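Local coordinates for NanU sialic acid binding protein (Bacteroides fragilis, PDB 4L7T) that binds sialic acid with high affinity as a SusD-family protein of the outer membrane, probably working together with its partner NanO, at residues 477-482 against 488-493; 331-336 against 342-347; 387-392 against 414-419. All coordinates share one frame; numbering follows the deposited sequence.

Contacts 1 and 2 are joined mainly by apolar side chains, contact 3 mainly by two arginines set among glutamates. Contacts 2 and 3 are neighbours, with centres about 17 Å apart. They touch directly where the ring of Tyr-418 lies on the loop of 331-336, its OH 3.5 Å from Arg-334 CB. Contact 1 stands apart: its centre is about 28 Å from each of the others, and its nearest atoms are about 13 Å from contact 3 and 16 Å from contact 2. A sodium ion lies about 7 Å from the side chain of Ala-488 in contact 1. Helix 452-463 is common ground, touched by Tyr-481 in contact 1, Phe-333 in contact 2 and Ala-389 in contact 3.

Contact 1: 477-482 against 488-493; sequences LGADYV and AVATRL. With ACT (acetate ion), chain B.
Val-482 and Leu-493 form the centre of this contact, in which a short helix packs against the loop that follows it. The branch of Val-482 that does the work is CG1; with chi1 at 172° it stands opposite the backbone N, on the side that faces Leu-493 and Ala-488. Val-482 CG1 meets Leu-493 CD2 at 3.6 Å and, a little farther off, Ala-488 CB at 3.8 Å. Leu-493 divides its two methyls between two residues of the helix: while CD2 takes Val-482, CD1 lies 4.1 Å from the CB of Ala-479. At the more open edge Ala-479 CB also approaches Ala-490 CB, at a looser 4.3 Å.

Trp-471 and Leu-474 of helix 470-477 lie against Val-482 as well, which makes the contact a corner between two consecutive helices and the returning chain. The break between them is Gly-478, which leaves the first helix with positive phi and serves as N-cap of the second. Just beyond it, the N-H of Ala-479 points almost straight at an acetate ion (Ala-479 N to OXT 3.0 Å, 174° at the hydrogen). Gln-223 NE2 binds the same ion, which probably came from the crystallisation liquor. Farther along, Thr-483 and Thr-486 belong to the sodium site, and Thr-486 OG1 is hydrogen-bonded to both Val-482 O and Ala-488 N.

The chemistry is of two kinds. Methyl groups alone join the side chains of helix and loop, whereas the first turn of the helix offers an N-H to an anion, an interaction that the helix dipole would probably strengthen.

Contact 2: 331-336 against 342-347; sequences KAFRDG and ASMTAV
Phe-333 and Met-344 make the close part of this contact, where a loop meets the junction of a short helix and a strand that come later in the chain. The terminal methyl of Met-344, CE, comes up to the edge of the phenylalanine ring nearly in its plane and stops 3.7 Å from Phe-333 CE2. A bend about the bond next to the sulfur (chi3 -74°) turns that methyl to the ring; up to SD the chain is extended. The touch is therefore methyl against ring rim, with neither ring face used by the methionine.

Beside this touch, at CZ, the fit slackens. Ser-343 OG is 4.2 Å from Phe-333 CZ and approaches at a slant, and its polar partner is elsewhere: the hydroxyl is hydrogen-bonded to the carbonyl of Arg-339, one turn back in helix 339-343.

Between Ser-343 and Met-344 the chain passes directly from the end of that helix into strand 344-350, the first arm of a two-stranded antiparallel beta hairpin completed by 356-363. Phe-333 packs at the root of the hairpin, within the SusD family region. Arg-339 and Lys-340 of the short helix also lie against it, as does Arg-462 of helix 452-463, while Met-344 rests on Pro-361 of the partner strand.

Away from this buried patch the loop turns outward. Arg-334 is partly exposed and forms a salt bridge with Asp-435. Asp-335 and Gly-336 lie on the exposed side, where both meet the ring of Tyr-418 from contact 3.

Contact 3: 387-392 against 414-419; sequences RYADCL and RERAYG
Arg-387 meets NH2 of Arg-416 at the edge of its guanidinium, with Arg-387 NH1 3.5 Å from Arg-416 NH2. Relative to the Arg-416 group the approach is oblique, and the two planes are turned 50° apart, which rules out a parallel stack. The arginines arrive by different routes. Arg-387 starts with CG between its backbone N and carbonyl carbon (chi1 57°) and then runs out extended to NE. Arg-416 leaves its helix and folds twice, at chi2 (-86°) and again at chi3, bringing its NH2 across to the first turn of the other helix. There Arg-416 NH2 also meets the CB of Ala-389 at 3.9 Å, a contact of methyl with guanidinium nitrogen.

Arg-387 stands where strand 383-387 gives way to helix 388-401. It holds the N-cap position, and Asp-390 N lies 2.9 Å from Arg-387 O in a hydrogen bond, with a weak second bond from Cys-391 N. The contact consequently links the first turn of this helix to the last turn of helix 407-418, in the helical SusD family region, which belongs to the TPR clan.

Acidic side chains probably make the closeness of the two cations tolerable in a buried place. Glu-463 OE2 forms salt bridges with both Arg-387 NH1 and Arg-416 NH2, and Glu-266 likewise spans the pair, giving OE2 to Arg-387 NH1 and OE1 to Arg-416 NH1. Glu-467 adds a further salt bridge at Arg-387 NH2.

The arginine pair is accordingly part of a buried ionic network. The two shared carboxylates probably offset the like charges, and bonds to several nitrogens of each guanidinium would fix its rotation, so that helix ends with little direct packing are tied through glutamates.

Contact 1: 477-482 against 488-493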
# COMPACT_ATOMS: atom_id res chain seq x y z
N LEU A 477 -2.52 -15.58 -1.26
CA LEU A 477 -3.11 -16.76 -1.93
C LEU A 477 -2.23 -17.99 -1.84
O LEU A 477 -2.76 -19.12 -1.82
CB LEU A 477 -3.54 -16.46 -3.32
CG LEU A 477 -4.81 -15.55 -3.32
CD1 LEU A 477 -5.32 -15.37 -4.70
CD2 LEU A 477 -5.93 -16.03 -2.45
N GLY A 478 -0.92 -17.76 -1.83
CA GLY A 478 0.04 -18.82 -1.45
C GLY A 478 1.25 -18.93 -2.37
O GLY A 478 1.38 -18.25 -3.40
N ALA A 479 2.17 -19.77 -1.91
CA ALA A 479 3.49 -19.88 -2.51
C ALA A 479 3.40 -20.17 -4.00
O ALA A 479 4.19 -19.61 -4.78
CB ALA A 479 4.34 -20.96 -1.77
N ASP A 480 2.43 -20.99 -4.45
CA ASP A 480 2.32 -21.32 -5.85
C ASP A 480 1.90 -20.12 -6.71
O ASP A 480 2.29 -19.99 -7.87
CB ASP A 480 1.30 -22.46 -6.09
CG ASP A 480 1.88 -23.85 -5.72
OD1 ASP A 480 3.11 -23.96 -5.49
OD2 ASP A 480 1.10 -24.87 -5.73
N TYR A 481 1.06 -19.26 -6.12
CA TYR A 481 0.74 -18.05 -6.87
C TYR A 481 1.98 -17.10 -6.98
O TYR A 481 2.22 -16.47 -8.01
CB TYR A 481 -0.39 -17.24 -6.19
CG TYR A 481 -1.71 -17.91 -6.22
CD1 TYR A 481 -2.65 -17.58 -7.23
CD2 TYR A 481 -2.00 -18.89 -5.28
CE1 TYR A 481 -3.91 -18.24 -7.27
CE2 TYR A 481 -3.23 -19.55 -5.34
CZ TYR A 481 -4.15 -19.22 -6.31
OH TYR A 481 -5.41 -19.84 -6.34
N VAL A 482 2.74 -17.02 -5.90
CA VAL A 482 3.97 -16.18 -5.86
C VAL A 482 5.01 -16.74 -6.86
O VAL A 482 5.51 -15.96 -7.69
CB VAL A 482 4.61 -16.18 -4.45
CG1 VAL A 482 6.02 -15.45 -4.44
CG2 VAL A 482 3.70 -15.48 -3.41
N ALA A 488 10.63 -14.98 -6.94
CA ALA A 488 10.82 -15.42 -5.57
C ALA A 488 10.72 -16.91 -5.50
O ALA A 488 9.93 -17.50 -6.25
CB ALA A 488 9.75 -14.79 -4.61
N VAL A 489 11.48 -17.51 -4.58
CA VAL A 489 11.32 -18.98 -4.38
C VAL A 489 10.64 -19.26 -3.04
O VAL A 489 10.64 -18.44 -2.14
CB VAL A 489 12.72 -19.66 -4.48
CG1 VAL A 489 13.32 -19.43 -5.90
CG2 VAL A 489 13.65 -19.16 -3.42
N ALA A 490 10.05 -20.45 -2.90
CA ALA A 490 9.23 -20.75 -1.74
C ALA A 490 9.96 -20.71 -0.42
O ALA A 490 9.32 -20.50 0.60
CB ALA A 490 8.50 -22.12 -1.95
N THR A 491 11.29 -20.88 -0.41
CA THR A 491 12.01 -20.81 0.82
C THR A 491 12.40 -19.43 1.24
O THR A 491 12.92 -19.25 2.32
CB THR A 491 13.33 -21.69 0.80
OG1 THR A 491 14.05 -21.35 -0.40
CG2 THR A 491 12.90 -23.12 0.69
N ARG A 492 12.15 -18.41 0.39
CA ARG A 492 12.61 -17.07 0.64
C ARG A 492 11.47 -16.06 0.42
O ARG A 492 11.68 -15.00 -0.22
CB ARG A 492 13.83 -16.74 -0.27
CG ARG A 492 15.02 -17.76 -0.04
CD ARG A 492 16.37 -17.25 -0.50
NE ARG A 492 16.53 -17.05 -1.93
CZ ARG A 492 16.92 -17.96 -2.81
NH1 ARG A 492 17.17 -19.22 -2.42
NH2 ARG A 492 17.04 -17.60 -4.09
N LEU A 493 10.29 -16.40 0.91
CA LEU A 493 9.12 -15.46 0.80
C LEU A 493 9.23 -14.36 1.81
O LEU A 493 8.74 -13.24 1.55
CB LEU A 493 7.80 -16.20 0.99
CG LEU A 493 7.57 -17.31 -0.05
CD1 LEU A 493 6.28 -18.00 0.28
CD2 LEU A 493 7.59 -16.82 -1.53
C ACT B . 0.34 -21.98 0.39
O ACT B . -0.49 -21.13 0.87
OXT ACT B . 1.59 -21.67 0.29
CH3 ACT B . -0.18 -23.30 -0.08

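Contact 2: 331-336 against 342-347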
# COMPACT_ATOMS: atom_id res chain seq x y z
N LYS A 331 -0.48 -5.00 -21.89
CA LYS A 331 -1.06 -6.27 -21.40
C LYS A 331 -1.93 -6.17 -20.15
O LYS A 331 -2.43 -7.19 -19.72
CB LYS A 331 0.03 -7.32 -21.11
CG LYS A 331 0.62 -7.84 -22.43
CD LYS A 331 1.73 -8.81 -22.16
CE LYS A 331 2.11 -9.43 -23.49
NZ LYS A 331 2.60 -10.81 -23.24
N ALA A 332 -1.98 -5.01 -19.52
CA ALA A 332 -2.68 -4.92 -18.22
C ALA A 332 -4.15 -4.65 -18.33
O ALA A 332 -4.88 -5.02 -17.37
CB ALA A 332 -2.05 -3.88 -17.34
N PHE A 333 -4.55 -3.88 -19.36
CA PHE A 333 -5.91 -3.32 -19.37
C PHE A 333 -6.62 -3.61 -20.67
O PHE A 333 -6.03 -3.47 -21.73
CB PHE A 333 -5.92 -1.79 -19.12
CG PHE A 333 -5.27 -1.38 -17.84
CD1 PHE A 333 -6.01 -1.37 -16.64
CD2 PHE A 333 -3.92 -1.00 -17.82
CE1 PHE A 333 -5.38 -0.98 -15.42
CE2 PHE A 333 -3.32 -0.63 -16.62
CZ PHE A 333 -4.05 -0.57 -15.43
N ARG A 334 -7.91 -3.95 -20.57
CA ARG A 334 -8.81 -4.01 -21.76
C ARG A 334 -9.09 -2.61 -22.34
O ARG A 334 -9.08 -1.61 -21.62
CB ARG A 334 -10.13 -4.68 -21.37
CG ARG A 334 -10.04 -6.04 -20.76
CD ARG A 334 -9.31 -7.14 -21.59
NE ARG A 334 -9.84 -7.19 -22.97
CZ ARG A 334 -10.80 -8.03 -23.38
NH1 ARG A 334 -11.34 -8.93 -22.55
NH2 ARG A 334 -11.21 -7.94 -24.66
N ASP A 335 -9.33 -2.46 -23.67
CA ASP A 335 -9.66 -1.15 -24.20
C ASP A 335 -10.87 -0.59 -23.49
O ASP A 335 -11.81 -1.36 -23.14
CB ASP A 335 -10.07 -1.27 -25.68
CG ASP A 335 -8.92 -1.60 -26.57
OD1 ASP A 335 -7.75 -1.68 -26.11
OD2 ASP A 335 -9.22 -1.81 -27.76
N GLY A 336 -10.84 0.73 -23.29
CA GLY A 336 -11.93 1.38 -22.57
C GLY A 336 -11.72 1.56 -21.08
O GLY A 336 -12.37 2.43 -20.47
N ALA A 342 -4.82 6.76 -16.40
CA ALA A 342 -4.63 7.35 -15.09
C ALA A 342 -3.40 6.73 -14.42
O ALA A 342 -2.82 7.36 -13.58
CB ALA A 342 -5.85 7.11 -14.19
N SER A 343 -3.05 5.51 -14.77
CA SER A 343 -1.97 4.78 -14.02
C SER A 343 -0.59 4.95 -14.64
O SER A 343 0.42 4.93 -13.92
CB SER A 343 -2.25 3.26 -13.96
OG SER A 343 -3.47 3.01 -13.23
N MET A 344 -0.58 5.04 -15.97
CA MET A 344 0.72 5.07 -16.71
C MET A 344 0.71 6.04 -17.88
O MET A 344 -0.32 6.11 -18.59
CB MET A 344 1.05 3.67 -17.27
CG MET A 344 1.56 2.68 -16.23
SD MET A 344 1.84 0.99 -16.93
CE MET A 344 0.18 0.37 -17.13
N THR A 345 1.85 6.74 -18.07
CA THR A 345 2.10 7.51 -19.30
C THR A 345 3.14 6.73 -20.11
O THR A 345 4.12 6.28 -19.55
CB THR A 345 2.52 8.94 -18.98
OG1 THR A 345 1.44 9.59 -18.27
CG2 THR A 345 2.74 9.79 -20.27
N ALA A 346 2.92 6.62 -21.42
CA ALA A 346 3.97 6.10 -22.33
C ALA A 346 4.92 7.20 -22.87
O ALA A 346 4.55 8.39 -23.08
CB ALA A 346 3.33 5.34 -23.46
N VAL A 347 6.16 6.79 -22.99
CA VAL A 347 7.24 7.56 -23.58
C VAL A 347 7.48 7.02 -24.98
O VAL A 347 7.44 5.82 -25.22
CB VAL A 347 8.54 7.43 -22.72
CG1 VAL A 347 9.70 8.25 -23.39
CG2 VAL A 347 8.29 8.05 -21.32

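Contact 3: 387-392 against 414-419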
# COMPACT_ATOMS: atom_id res chain seq x y z
N ARG A 387 -8.73 2.23 0.55
CA ARG A 387 -9.87 2.95 -0.06
C ARG A 387 -10.98 2.05 -0.42
O ARG A 387 -10.85 0.85 -0.24
CB ARG A 387 -9.45 3.75 -1.23
CG ARG A 387 -8.81 3.04 -2.25
CD ARG A 387 -8.17 4.10 -3.22
NE ARG A 387 -7.40 3.43 -4.35
CZ ARG A 387 -7.93 2.94 -5.47
NH1 ARG A 387 -9.29 2.95 -5.67
NH2 ARG A 387 -7.14 2.33 -6.36
N TYR A 388 -12.15 2.63 -0.67
CA TYR A 388 -13.36 1.83 -0.76
C TYR A 388 -13.26 0.74 -1.85
O TYR A 388 -13.84 -0.36 -1.60
CB TYR A 388 -14.59 2.70 -0.98
CG TYR A 388 -15.93 1.98 -0.83
CD1 TYR A 388 -16.12 1.09 0.27
CD2 TYR A 388 -16.93 2.18 -1.75
CE1 TYR A 388 -17.38 0.40 0.46
CE2 TYR A 388 -18.19 1.48 -1.62
CZ TYR A 388 -18.35 0.62 -0.49
OH TYR A 388 -19.62 0.02 -0.37
N ALA A 389 -12.59 0.99 -3.00
CA ALA A 389 -12.47 -0.13 -3.94
C ALA A 389 -11.75 -1.35 -3.30
O ALA A 389 -12.06 -2.49 -3.66
CB ALA A 389 -11.77 0.36 -5.24
N ASP A 390 -10.82 -1.14 -2.37
CA ASP A 390 -10.10 -2.26 -1.69
C ASP A 390 -11.09 -3.01 -0.79
O ASP A 390 -11.13 -4.26 -0.77
CB ASP A 390 -8.98 -1.58 -0.92
CG ASP A 390 -7.91 -2.53 -0.39
OD1 ASP A 390 -7.98 -3.77 -0.58
OD2 ASP A 390 -6.95 -2.01 0.30
N CYS A 391 -11.97 -2.29 -0.06
CA CYS A 391 -13.02 -2.94 0.72
C CYS A 391 -13.83 -3.89 -0.19
O CYS A 391 -14.05 -5.06 0.18
CB CYS A 391 -13.97 -1.85 1.31
SG CYS A 391 -15.32 -2.54 2.26
N LEU A 392 -14.27 -3.36 -1.35
CA LEU A 392 -15.12 -4.13 -2.24
C LEU A 392 -14.38 -5.39 -2.75
O LEU A 392 -15.04 -6.48 -2.82
CB LEU A 392 -15.61 -3.31 -3.43
CG LEU A 392 -16.58 -2.15 -3.03
CD1 LEU A 392 -16.86 -1.28 -4.28
CD2 LEU A 392 -17.88 -2.69 -2.33
N ARG A 414 -15.45 -2.64 -11.62
CA ARG A 414 -15.32 -2.52 -13.11
C ARG A 414 -16.18 -1.42 -13.72
O ARG A 414 -15.76 -0.70 -14.61
CB ARG A 414 -15.69 -3.84 -13.77
CG ARG A 414 -14.64 -4.84 -13.50
CD ARG A 414 -14.91 -6.19 -14.21
NE ARG A 414 -13.85 -7.16 -13.82
CZ ARG A 414 -13.74 -8.41 -14.32
NH1 ARG A 414 -14.66 -8.88 -15.22
NH2 ARG A 414 -12.78 -9.28 -13.90
N GLU A 415 -17.43 -1.27 -13.25
CA GLU A 415 -18.29 -0.25 -13.79
C GLU A 415 -17.65 1.16 -13.65
O GLU A 415 -17.69 1.99 -14.55
CB GLU A 415 -19.67 -0.32 -13.10
CG GLU A 415 -20.55 0.90 -13.50
CD GLU A 415 -21.85 0.98 -12.70
OE1 GLU A 415 -21.81 1.27 -11.47
OE2 GLU A 415 -22.94 0.80 -13.29
N ARG A 416 -17.03 1.43 -12.49
CA ARG A 416 -16.31 2.71 -12.25
C ARG A 416 -15.15 2.86 -13.27
O ARG A 416 -14.93 3.95 -13.81
CB ARG A 416 -15.85 2.89 -10.75
CG ARG A 416 -15.35 4.31 -10.48
CD ARG A 416 -13.83 4.52 -10.81
NE ARG A 416 -13.02 3.73 -9.87
CZ ARG A 416 -12.79 4.08 -8.62
NH1 ARG A 416 -13.26 5.23 -8.12
NH2 ARG A 416 -12.04 3.28 -7.86
N ALA A 417 -14.41 1.78 -13.49
CA ALA A 417 -13.18 1.77 -14.30
C ALA A 417 -13.51 2.06 -15.82
O ALA A 417 -12.82 2.86 -16.51
CB ALA A 417 -12.50 0.36 -14.19
N TYR A 418 -14.59 1.40 -16.29
CA TYR A 418 -15.01 1.55 -17.68
C TYR A 418 -15.94 2.72 -17.93
O TYR A 418 -16.07 3.17 -19.07
CB TYR A 418 -15.61 0.27 -18.20
CG TYR A 418 -14.67 -0.88 -18.32
CD1 TYR A 418 -13.69 -0.93 -19.32
CD2 TYR A 418 -14.72 -1.92 -17.38
CE1 TYR A 418 -12.81 -2.02 -19.41
CE2 TYR A 418 -13.84 -3.06 -17.46
CZ TYR A 418 -12.88 -3.10 -18.50
OH TYR A 418 -12.11 -4.23 -18.55
N GLY A 419 -16.56 3.25 -16.88
CA GLY A 419 -17.65 4.24 -17.02
C GLY A 419 -19.01 3.55 -17.14
O GLY A 419 -19.14 2.53 -17.76